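Local coordinates for choline binding protein PCPA (Streptococcus pneumoniae, PDB 4CP6), which is a pneumococcal surface antigen of the choline-binding family, built around leucine-rich repeats and probably held on the cell wall through choline, at residues F383-T388 and T408-I413; K365-K370 and V389-T394; P338-L343 and G359-L364. One frame throughout, in Å; residues are numbered along the deposited sequence.

Contact 1 (F383-T388 and T408-I413); sequences FAIPET and TSNDII
Glu-387 and Ser-409 are joined by a short, nearly straight hydrogen bond between the loop 383-388 and the segment 408-413. The backbone N of Ser-409 donates to Glu-387 OE2 at 2.8 Å, with an angle of 170° at the hydrogen. The N-H arrives from above the carboxylate plane. Glu-387 has CG turned away from its own N (chi1 -171°) and an extended chain. This lays CB against Thr-408 CB and CG against Ser-409 N, and carries OE2 to the N-H.

Asn-410 is the second anchor. Its ND2 gives a weak bond to Pro-386 O at 3.1 Å and also bonds to Val-389 O. On the other side of the amide, OD1 accepts from Thr-408 OG1 at 2.6 Å, in the carbonyl plane and on a lone pair. With both ends engaged, the rotation of this buried amide is fixed. Two waters add bridges. One accepts from Ile-385 N and donates to Thr-408 OG1, at 3.0 Å from each. The other donates to Glu-387 O and accepts from Asp-411 N.

Van der Waals contacts surround these bonds. Glu-387 CB lies 3.9 Å from Thr-408 CB. Two methyls face polar atoms: Thr-408 CG2 rests 3.6 Å from Ile-385 O, and Ile-385 CD1 approaches Asn-410 ND2 at 3.8 Å.

The contact belongs to the C-terminal end of the leucine-rich-repeat solenoid. Phe-383 packs edge-to-face with Phe-391 and touches Leu-402 of helix 396-405. The segment 408-413 leads from that helix into strand 412-414, the last of its parallel sheet, which pairs with strand 390-393.

Contact 2 (K365-K370 and V389-T394); sequences KEIHIK and VKFYVT
Strands 366-369 and 390-393 are parallel neighbours in the leucine-rich-repeat solenoid, each provided by a successive turn of the chain. Glu-366 pairs with Lys-390, Ile-367 with Phe-391 and His-368 with Tyr-392. Four backbone bonds zip the strands together: Lys-390 N to Lys-365 O, Ile-367 N to Lys-390 O, Tyr-392 N to Ile-367 O and Ile-369 N to Tyr-392 O. The strand directions differ by only 16°.

Tyr-392 and His-368 both set CG beside their own N, anti to the carbonyl carbon (chi1 -60° in each). This keeps the two rings in step on the face they share with Glu-366. Tyr-392 CB meets His-368 ND1 at 3.5 Å. CG and CD1 then lie over one face of the imidazole, with CD1 3.4 Å from His-368 CE1. The rings are parallel-displaced, 9° apart, with little overlap; their centroids are 4.4 Å apart. Further out, Glu-366 CB stands at the ring edge, 3.5 Å from Tyr-392 CE1. At the tip, OH reaches a water 2.7 Å away. That water donates to Glu-366 OE1, which also takes a weak bond from His-368 NE2. Histidine, tyrosine and glutamate thus form one polar cluster. Glu-366 OE2 turns to Ser-342, with a weak bond.

The other face is apolar and buried. Ile-367 and Phe-391 run alongside each other, and Ile-367 CD1 lies 3.7 Å from Phe-391 CE2. Ile-367 CG1 also packs on Val-389 CG1, and Ile-369 CD1 crosses toward the same phenyl ring. Leu-402 of helix 396-405 covers Ile-369, Phe-391 and Val-393.

Past the last backbone bond a water takes over the ladder, donating to Ile-369 O at 2.8 Å and accepting from Thr-394 N at 2.9 Å.

Contact 3 (P338-L343 and G359-L364); sequences PKLKSL and GVLDSL
The peptide carbonyl of Pro-338 is met in its own plane by Ser-363. The OG of Ser-363 donates to Pro-338 O at 2.7 Å, on a lone pair. The serine hydroxyl is turned beside its own backbone N (chi1 -53°), where it reaches the carbonyl and passes 3.5 Å from Lys-339 CA. The pyrrolidine ring of Pro-338 offers its CB to Val-360 CG1 at 3.8 Å.

A water donates to Leu-340 O, the two oxygens 2.8 Å apart. The same water accepts from Ser-363 N at 2.9 Å. Leu-364 CA also approaches Leu-340 O. Residues Leu-361 to Leu-364 form a type I beta turn, closed by Leu-364 N to Leu-361 O.

Next to the turn, leucine side chains pack. Leu-340 and Leu-364 run alongside each other in the same direction, with CD2 of Leu-340 4.2 Å from CD1 of Leu-364. That CD1 sits closer still to Lys-341 O, at 3.6 Å. Leu-361 CD2 comes near the same Leu-340 methyl.

These are successive coils of the leucine-rich-repeat solenoid, stacked where the chain enters the parallel sheet. Segment 338-343 runs into strand 342-345, beside strand 319-322, while 359-364 joins strand 357-358 to strand 366-369.

Overall arrangement
Contacts 2 and 3 join consecutive coils near the C-terminal end of the solenoid; contact 1 joins the last loop to the segment after helix 396-405. All reach one parallel sheet and are partly buried. Contact 2 has the fewest exposed residues, 2 of 12, against 4 of 11 in contact 3 and 4 of 8 in contact 1. Contact 2 is a regular strand pair. Contact 3, one coil earlier, relies on a serine hydroxyl, a water and leucine packing. Contact 1, further toward the C-terminus, ties loops with a carboxylate and an amide. Ile-385 of contact 1 touches both Leu-361 of contact 3 and Phe-391 of contact 2.

Contact 1 (F383-T388 and T408-I413)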
loop_
_atom_site.group_PDB
_atom_site.type_symbol
_atom_site.label_atom_id
_atom_site.label_comp_id
_atom_site.label_asym_id
_atom_site.label_seq_id
_atom_site.Cartn_x
_atom_site.Cartn_y
_atom_site.Cartn_z
ATOM N N PHE A 383 -15.283 24.924 -0.051
ATOM C CA PHE A 383 -15.314 24.807 -1.505
ATOM C C PHE A 383 -14.213 25.603 -2.159
ATOM O O PHE A 383 -13.964 26.766 -1.791
ATOM C CB PHE A 383 -16.664 25.362 -2.022
ATOM C CG PHE A 383 -17.851 24.545 -1.584
ATOM C CD1 PHE A 383 -18.115 23.307 -2.156
ATOM C CD2 PHE A 383 -18.737 25.030 -0.621
ATOM C CE1 PHE A 383 -19.208 22.543 -1.736
ATOM C CE2 PHE A 383 -19.864 24.289 -0.246
ATOM C CZ PHE A 383 -20.089 23.053 -0.806
ATOM N N ALA A 384 -13.585 25.018 -3.167
ATOM C CA ALA A 384 -12.670 25.700 -4.062
ATOM C C ALA A 384 -13.089 25.182 -5.424
ATOM O O ALA A 384 -12.578 24.162 -5.930
ATOM C CB ALA A 384 -11.217 25.367 -3.756
ATOM N N ILE A 385 -14.138 25.815 -5.964
ATOM C CA ILE A 385 -14.808 25.320 -7.157
ATOM C C ILE A 385 -14.996 26.405 -8.218
ATOM O O ILE A 385 -14.937 27.602 -7.899
ATOM C CB ILE A 385 -16.195 24.735 -6.753
ATOM C CG1 ILE A 385 -17.149 25.815 -6.166
ATOM C CG2 ILE A 385 -16.035 23.549 -5.775
ATOM C CD1 ILE A 385 -18.601 25.326 -5.955
ATOM N N PRO A 386 -15.301 26.019 -9.476
ATOM C CA PRO A 386 -15.564 27.041 -10.503
ATOM C C PRO A 386 -16.786 27.889 -10.140
ATOM O O PRO A 386 -17.781 27.397 -9.562
ATOM C CB PRO A 386 -15.802 26.208 -11.762
ATOM C CG PRO A 386 -15.045 24.907 -11.502
ATOM C CD PRO A 386 -15.351 24.656 -10.049
ATOM N N GLU A 387 -16.738 29.190 -10.494
ATOM C CA GLU A 387 -17.856 30.087 -10.221
ATOM C C GLU A 387 -19.120 29.696 -10.991
ATOM O O GLU A 387 -20.222 30.115 -10.625
ATOM C CB GLU A 387 -17.450 31.533 -10.505
ATOM C CG GLU A 387 -18.482 32.544 -10.051
ATOM C CD GLU A 387 -17.921 33.947 -10.077
ATOM O OE1 GLU A 387 -17.971 34.573 -11.160
ATOM O OE2 GLU A 387 -17.329 34.371 -9.060
ATOM N N THR A 388 -18.957 28.892 -12.065
ATOM C CA THR A 388 -20.104 28.467 -12.881
ATOM C C THR A 388 -20.961 27.383 -12.224
ATOM O O THR A 388 -22.066 27.104 -12.693
ATOM C CB THR A 388 -19.613 27.979 -14.221
ATOM O OG1 THR A 388 -18.569 27.035 -13.997
ATOM C CG2 THR A 388 -19.127 29.123 -15.096
ATOM N N THR A 408 -16.273 32.272 -4.497
ATOM C CA THR A 408 -16.802 32.575 -5.828
ATOM C C THR A 408 -18.263 33.025 -5.691
ATOM O O THR A 408 -18.941 32.687 -4.714
ATOM C CB THR A 408 -16.668 31.310 -6.709
ATOM O OG1 THR A 408 -17.066 30.148 -5.959
ATOM C CG2 THR A 408 -15.232 31.106 -7.193
ATOM N N SER A 409 -18.755 33.748 -6.711
ATOM C CA SER A 409 -20.121 34.304 -6.732
ATOM C C SER A 409 -21.077 33.391 -7.512
ATOM O O SER A 409 -21.694 33.806 -8.498
ATOM C CB SER A 409 -20.101 35.686 -7.383
ATOM O OG SER A 409 -19.301 36.584 -6.632
ATOM N N ASN A 410 -21.193 32.138 -7.070
ATOM C CA ASN A 410 -22.013 31.140 -7.755
ATOM C C ASN A 410 -23.496 31.492 -7.748
ATOM O O ASN A 410 -23.990 32.044 -6.760
ATOM C CB ASN A 410 -21.877 29.790 -7.042
ATOM C CG ASN A 410 -20.451 29.321 -6.989
ATOM O OD1 ASN A 410 -19.646 29.868 -6.247
ATOM N ND2 ASN A 410 -20.105 28.331 -7.789
ATOM N N ASP A 411 -24.212 31.067 -8.801
ATOM C CA ASP A 411 -25.667 31.177 -8.825
ATOM C C ASP A 411 -26.212 30.193 -7.745
ATOM O O ASP A 411 -25.818 29.014 -7.732
ATOM C CB ASP A 411 -26.159 30.748 -10.213
ATOM C CG ASP A 411 -27.641 30.912 -10.429
ATOM O OD1 ASP A 411 -28.235 31.770 -9.765
ATOM O OD2 ASP A 411 -28.186 30.216 -11.318
ATOM N N ILE A 412 -27.055 30.687 -6.827
ATOM C CA ILE A 412 -27.679 29.906 -5.763
ATOM C C ILE A 412 -29.189 30.036 -5.917
ATOM O O ILE A 412 -29.737 31.158 -5.869
ATOM C CB ILE A 412 -27.239 30.336 -4.358
ATOM C CG1 ILE A 412 -25.687 30.313 -4.222
ATOM C CG2 ILE A 412 -27.910 29.439 -3.307
ATOM C CD1 ILE A 412 -25.193 31.032 -3.028
ATOM N N ILE A 413 -29.842 28.886 -6.107
ATOM C CA ILE A 413 -31.299 28.784 -6.285
ATOM C C ILE A 413 -31.932 28.217 -5.025
ATOM O O ILE A 413 -31.551 27.122 -4.567
ATOM C CB ILE A 413 -31.614 27.948 -7.550
ATOM C CG1 ILE A 413 -30.978 28.629 -8.798
ATOM C CG2 ILE A 413 -33.143 27.775 -7.719
ATOM C CD1 ILE A 413 -30.875 27.751 -10.060
HETATM O O HOH W 1 -15.170 28.218 -4.592
HETATM O O HOH W 2 -22.901 29.722 -10.958
#

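Contact 2 (K365-K370 and V389-T394)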
loop_
_atom_site.group_PDB
_atom_site.type_symbol
_atom_site.label_atom_id
_atom_site.label_comp_id
_atom_site.label_asym_id
_atom_site.label_seq_id
_atom_site.Cartn_x
_atom_site.Cartn_y
_atom_site.Cartn_z
ATOM N N LYS A 365 -21.638 20.953 -12.837
ATOM C CA LYS A 365 -22.714 21.884 -13.157
ATOM C C LYS A 365 -23.505 22.286 -11.944
ATOM O O LYS A 365 -23.965 23.427 -11.842
ATOM C CB LYS A 365 -23.634 21.153 -14.171
ATOM C CG LYS A 365 -25.005 21.715 -14.429
ATOM C CD LYS A 365 -25.674 20.913 -15.556
ATOM C CE LYS A 365 -26.684 19.909 -15.051
ATOM N NZ LYS A 365 -27.679 19.549 -16.100
ATOM N N GLU A 366 -23.689 21.346 -11.000
ATOM C CA GLU A 366 -24.617 21.616 -9.916
ATOM C C GLU A 366 -24.294 20.885 -8.622
ATOM O O GLU A 366 -23.785 19.765 -8.671
ATOM C CB GLU A 366 -26.052 21.212 -10.358
ATOM C CG GLU A 366 -26.168 19.780 -10.849
ATOM C CD GLU A 366 -27.502 19.340 -11.430
ATOM O OE1 GLU A 366 -28.471 20.131 -11.390
ATOM O OE2 GLU A 366 -27.587 18.174 -11.879
ATOM N N ILE A 367 -24.598 21.531 -7.496
ATOM C CA ILE A 367 -24.491 20.974 -6.145
ATOM C C ILE A 367 -25.852 21.159 -5.494
ATOM O O ILE A 367 -26.347 22.294 -5.385
ATOM C CB ILE A 367 -23.362 21.634 -5.317
ATOM C CG1 ILE A 367 -21.977 21.421 -5.954
ATOM C CG2 ILE A 367 -23.378 21.108 -3.878
ATOM C CD1 ILE A 367 -20.861 22.270 -5.319
ATOM N N HIS A 368 -26.454 20.050 -5.047
ATOM C CA HIS A 368 -27.749 20.072 -4.375
ATOM C C HIS A 368 -27.534 19.821 -2.894
ATOM O O HIS A 368 -27.052 18.729 -2.526
ATOM C CB HIS A 368 -28.693 19.021 -4.972
ATOM C CG HIS A 368 -28.976 19.219 -6.425
ATOM N ND1 HIS A 368 -30.166 19.792 -6.846
ATOM C CD2 HIS A 368 -28.245 18.876 -7.510
ATOM C CE1 HIS A 368 -30.100 19.833 -8.164
ATOM N NE2 HIS A 368 -28.965 19.291 -8.618
ATOM N N ILE A 369 -27.871 20.785 -2.039
ATOM C CA ILE A 369 -27.732 20.681 -0.592
ATOM C C ILE A 369 -29.115 20.391 -0.052
ATOM O O ILE A 369 -29.993 21.256 -0.131
ATOM C CB ILE A 369 -27.121 21.948 0.012
ATOM C CG1 ILE A 369 -25.759 22.266 -0.692
ATOM C CG2 ILE A 369 -27.002 21.817 1.541
ATOM C CD1 ILE A 369 -24.919 23.385 -0.055
ATOM N N LYS A 370 -29.327 19.187 0.496
ATOM C CA LYS A 370 -30.677 18.806 0.940
ATOM C C LYS A 370 -31.024 19.191 2.359
ATOM O O LYS A 370 -32.208 19.160 2.707
ATOM C CB LYS A 370 -30.856 17.291 0.745
ATOM C CG LYS A 370 -30.800 16.867 -0.714
ATOM C CD LYS A 370 -31.058 15.380 -0.896
ATOM C CE LYS A 370 -32.507 14.977 -0.925
ATOM N NZ LYS A 370 -32.646 13.500 -0.787
ATOM N N VAL A 389 -20.462 26.741 -11.160
ATOM C CA VAL A 389 -21.256 25.710 -10.504
ATOM C C VAL A 389 -22.493 26.369 -9.886
ATOM O O VAL A 389 -22.378 27.410 -9.238
ATOM C CB VAL A 389 -20.430 24.977 -9.411
ATOM C CG1 VAL A 389 -21.287 23.924 -8.694
ATOM C CG2 VAL A 389 -19.185 24.315 -10.007
ATOM N N LYS A 390 -23.662 25.746 -10.065
ATOM C CA LYS A 390 -24.904 26.229 -9.501
ATOM C C LYS A 390 -25.217 25.490 -8.219
ATOM O O LYS A 390 -25.062 24.253 -8.171
ATOM C CB LYS A 390 -26.075 25.996 -10.461
ATOM C CG LYS A 390 -25.804 26.256 -11.912
ATOM C CD LYS A 390 -26.873 25.613 -12.741
ATOM C CE LYS A 390 -26.283 25.217 -14.049
ATOM N NZ LYS A 390 -26.253 26.327 -15.033
ATOM N N PHE A 391 -25.699 26.206 -7.212
ATOM C CA PHE A 391 -26.160 25.561 -5.991
ATOM C C PHE A 391 -27.659 25.560 -5.931
ATOM O O PHE A 391 -28.298 26.575 -6.278
ATOM C CB PHE A 391 -25.644 26.272 -4.747
ATOM C CG PHE A 391 -24.195 26.014 -4.402
ATOM C CD1 PHE A 391 -23.185 26.804 -4.940
ATOM C CD2 PHE A 391 -23.848 25.020 -3.494
ATOM C CE1 PHE A 391 -21.847 26.588 -4.590
ATOM C CE2 PHE A 391 -22.507 24.797 -3.151
ATOM C CZ PHE A 391 -21.516 25.579 -3.704
ATOM N N TYR A 392 -28.232 24.487 -5.370
ATOM C CA TYR A 392 -29.672 24.335 -5.144
ATOM C C TYR A 392 -29.795 24.104 -3.640
ATOM O O TYR A 392 -29.218 23.131 -3.101
ATOM C CB TYR A 392 -30.269 23.189 -5.986
ATOM C CG TYR A 392 -30.116 23.360 -7.486
ATOM C CD1 TYR A 392 -28.928 23.038 -8.128
ATOM C CD2 TYR A 392 -31.159 23.878 -8.265
ATOM C CE1 TYR A 392 -28.771 23.222 -9.506
ATOM C CE2 TYR A 392 -31.016 24.053 -9.645
ATOM C CZ TYR A 392 -29.816 23.727 -10.262
ATOM O OH TYR A 392 -29.649 23.882 -11.631
ATOM N N VAL A 393 -30.488 25.003 -2.934
ATOM C CA VAL A 393 -30.585 24.948 -1.471
ATOM C C VAL A 393 -32.053 25.025 -1.021
ATOM O O VAL A 393 -32.920 25.355 -1.832
ATOM C CB VAL A 393 -29.722 26.026 -0.771
ATOM C CG1 VAL A 393 -28.248 25.900 -1.179
ATOM C CG2 VAL A 393 -30.232 27.438 -1.068
ATOM N N THR A 394 -32.316 24.744 0.264
ATOM C CA THR A 394 -33.694 24.676 0.756
ATOM C C THR A 394 -34.189 25.963 1.363
ATOM O O THR A 394 -35.398 26.086 1.562
ATOM C CB THR A 394 -33.835 23.526 1.784
ATOM O OG1 THR A 394 -33.021 23.830 2.910
ATOM C CG2 THR A 394 -33.490 22.165 1.191
HETATM O O HOH W 3 -28.050 22.200 -13.075
HETATM O O HOH W 4 -30.046 23.447 1.566
#

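Contact 3 (P338-L343 and G359-L364)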
loop_
_atom_site.group_PDB
_atom_site.type_symbol
_atom_site.label_atom_id
_atom_site.label_comp_id
_atom_site.label_asym_id
_atom_site.label_seq_id
_atom_site.Cartn_x
_atom_site.Cartn_y
_atom_site.Cartn_z
ATOM N N PRO A 338 -12.861 15.271 -12.866
ATOM C CA PRO A 338 -13.091 16.114 -14.051
ATOM C C PRO A 338 -14.354 15.875 -14.857
ATOM O O PRO A 338 -14.690 16.738 -15.698
ATOM C CB PRO A 338 -11.861 15.879 -14.899
ATOM C CG PRO A 338 -11.334 14.510 -14.480
ATOM C CD PRO A 338 -11.617 14.478 -12.990
ATOM N N LYS A 339 -15.053 14.741 -14.632
ATOM C CA LYS A 339 -16.290 14.447 -15.340
ATOM C C LYS A 339 -17.483 14.464 -14.408
ATOM O O LYS A 339 -18.603 14.155 -14.822
ATOM C CB LYS A 339 -16.190 13.119 -16.101
ATOM C CG LYS A 339 -15.272 13.232 -17.326
ATOM C CD LYS A 339 -15.417 12.039 -18.238
ATOM C CE LYS A 339 -14.814 12.268 -19.605
ATOM N NZ LYS A 339 -15.033 11.077 -20.493
ATOM N N LEU A 340 -17.262 14.882 -13.128
ATOM C CA LEU A 340 -18.351 14.966 -12.169
ATOM C C LEU A 340 -19.302 16.078 -12.599
ATOM O O LEU A 340 -18.879 17.240 -12.646
ATOM C CB LEU A 340 -17.797 15.262 -10.758
ATOM C CG LEU A 340 -18.803 15.167 -9.621
ATOM C CD1 LEU A 340 -19.112 13.719 -9.286
ATOM C CD2 LEU A 340 -18.291 15.850 -8.350
ATOM N N LYS A 341 -20.553 15.747 -12.927
ATOM C CA LYS A 341 -21.535 16.732 -13.363
ATOM C C LYS A 341 -22.391 17.247 -12.224
ATOM O O LYS A 341 -22.848 18.397 -12.236
ATOM C CB LYS A 341 -22.442 16.073 -14.432
ATOM C CG LYS A 341 -21.722 15.717 -15.722
ATOM C CD LYS A 341 -22.675 15.103 -16.768
ATOM C CE LYS A 341 -22.894 13.618 -16.558
ATOM N NZ LYS A 341 -23.385 12.946 -17.792
ATOM N N SER A 342 -22.612 16.402 -11.210
ATOM C CA SER A 342 -23.503 16.760 -10.141
ATOM C C SER A 342 -23.060 16.150 -8.830
ATOM O O SER A 342 -22.596 15.003 -8.819
ATOM C CB SER A 342 -24.901 16.232 -10.475
ATOM O OG SER A 342 -25.869 16.615 -9.515
ATOM N N LEU A 343 -23.286 16.882 -7.738
ATOM C CA LEU A 343 -23.051 16.402 -6.380
ATOM C C LEU A 343 -24.313 16.660 -5.564
ATOM O O LEU A 343 -24.851 17.783 -5.610
ATOM C CB LEU A 343 -21.829 17.118 -5.748
ATOM C CG LEU A 343 -21.672 16.888 -4.250
ATOM C CD1 LEU A 343 -21.189 15.452 -3.987
ATOM C CD2 LEU A 343 -20.673 17.883 -3.642
ATOM N N GLY A 359 -10.028 20.999 -6.500
ATOM C CA GLY A 359 -9.302 20.420 -7.620
ATOM C C GLY A 359 -10.009 20.542 -8.949
ATOM O O GLY A 359 -10.896 21.374 -9.120
ATOM N N VAL A 360 -9.599 19.720 -9.918
ATOM C CA VAL A 360 -10.178 19.803 -11.262
ATOM C C VAL A 360 -11.632 19.356 -11.220
ATOM O O VAL A 360 -11.925 18.210 -10.859
ATOM C CB VAL A 360 -9.326 19.029 -12.308
ATOM C CG1 VAL A 360 -10.030 18.998 -13.659
ATOM C CG2 VAL A 360 -7.943 19.667 -12.452
ATOM N N LEU A 361 -12.542 20.251 -11.608
ATOM C CA LEU A 361 -13.979 20.010 -11.586
ATOM C C LEU A 361 -14.607 20.631 -12.840
ATOM O O LEU A 361 -15.650 21.277 -12.769
ATOM C CB LEU A 361 -14.598 20.625 -10.289
ATOM C CG LEU A 361 -14.143 19.983 -8.975
ATOM C CD1 LEU A 361 -14.487 20.860 -7.799
ATOM C CD2 LEU A 361 -14.737 18.565 -8.813
ATOM N N ASP A 362 -14.002 20.336 -13.989
ATOM C CA ASP A 362 -14.391 20.926 -15.273
ATOM C C ASP A 362 -15.829 20.740 -15.695
ATOM O O ASP A 362 -16.383 21.601 -16.396
ATOM C CB ASP A 362 -13.481 20.396 -16.384
ATOM C CG ASP A 362 -12.052 20.905 -16.333
ATOM O OD1 ASP A 362 -11.782 21.856 -15.569
ATOM O OD2 ASP A 362 -11.206 20.359 -17.067
ATOM N N SER A 363 -16.446 19.626 -15.307
ATOM C CA SER A 363 -17.799 19.297 -15.739
ATOM C C SER A 363 -18.869 19.608 -14.700
ATOM O O SER A 363 -20.053 19.366 -14.940
ATOM C CB SER A 363 -17.877 17.822 -16.125
ATOM O OG SER A 363 -16.897 17.440 -17.072
ATOM N N LEU A 364 -18.449 20.108 -13.486
ATOM C CA LEU A 364 -19.390 20.271 -12.405
ATOM C C LEU A 364 -20.383 21.345 -12.704
ATOM O O LEU A 364 -20.012 22.522 -12.779
ATOM C CB LEU A 364 -18.678 20.477 -11.041
ATOM C CG LEU A 364 -19.564 20.464 -9.798
ATOM C CD1 LEU A 364 -20.414 19.187 -9.690
ATOM C CD2 LEU A 364 -18.720 20.661 -8.537
HETATM O O HOH W 5 -16.261 18.062 -12.850
#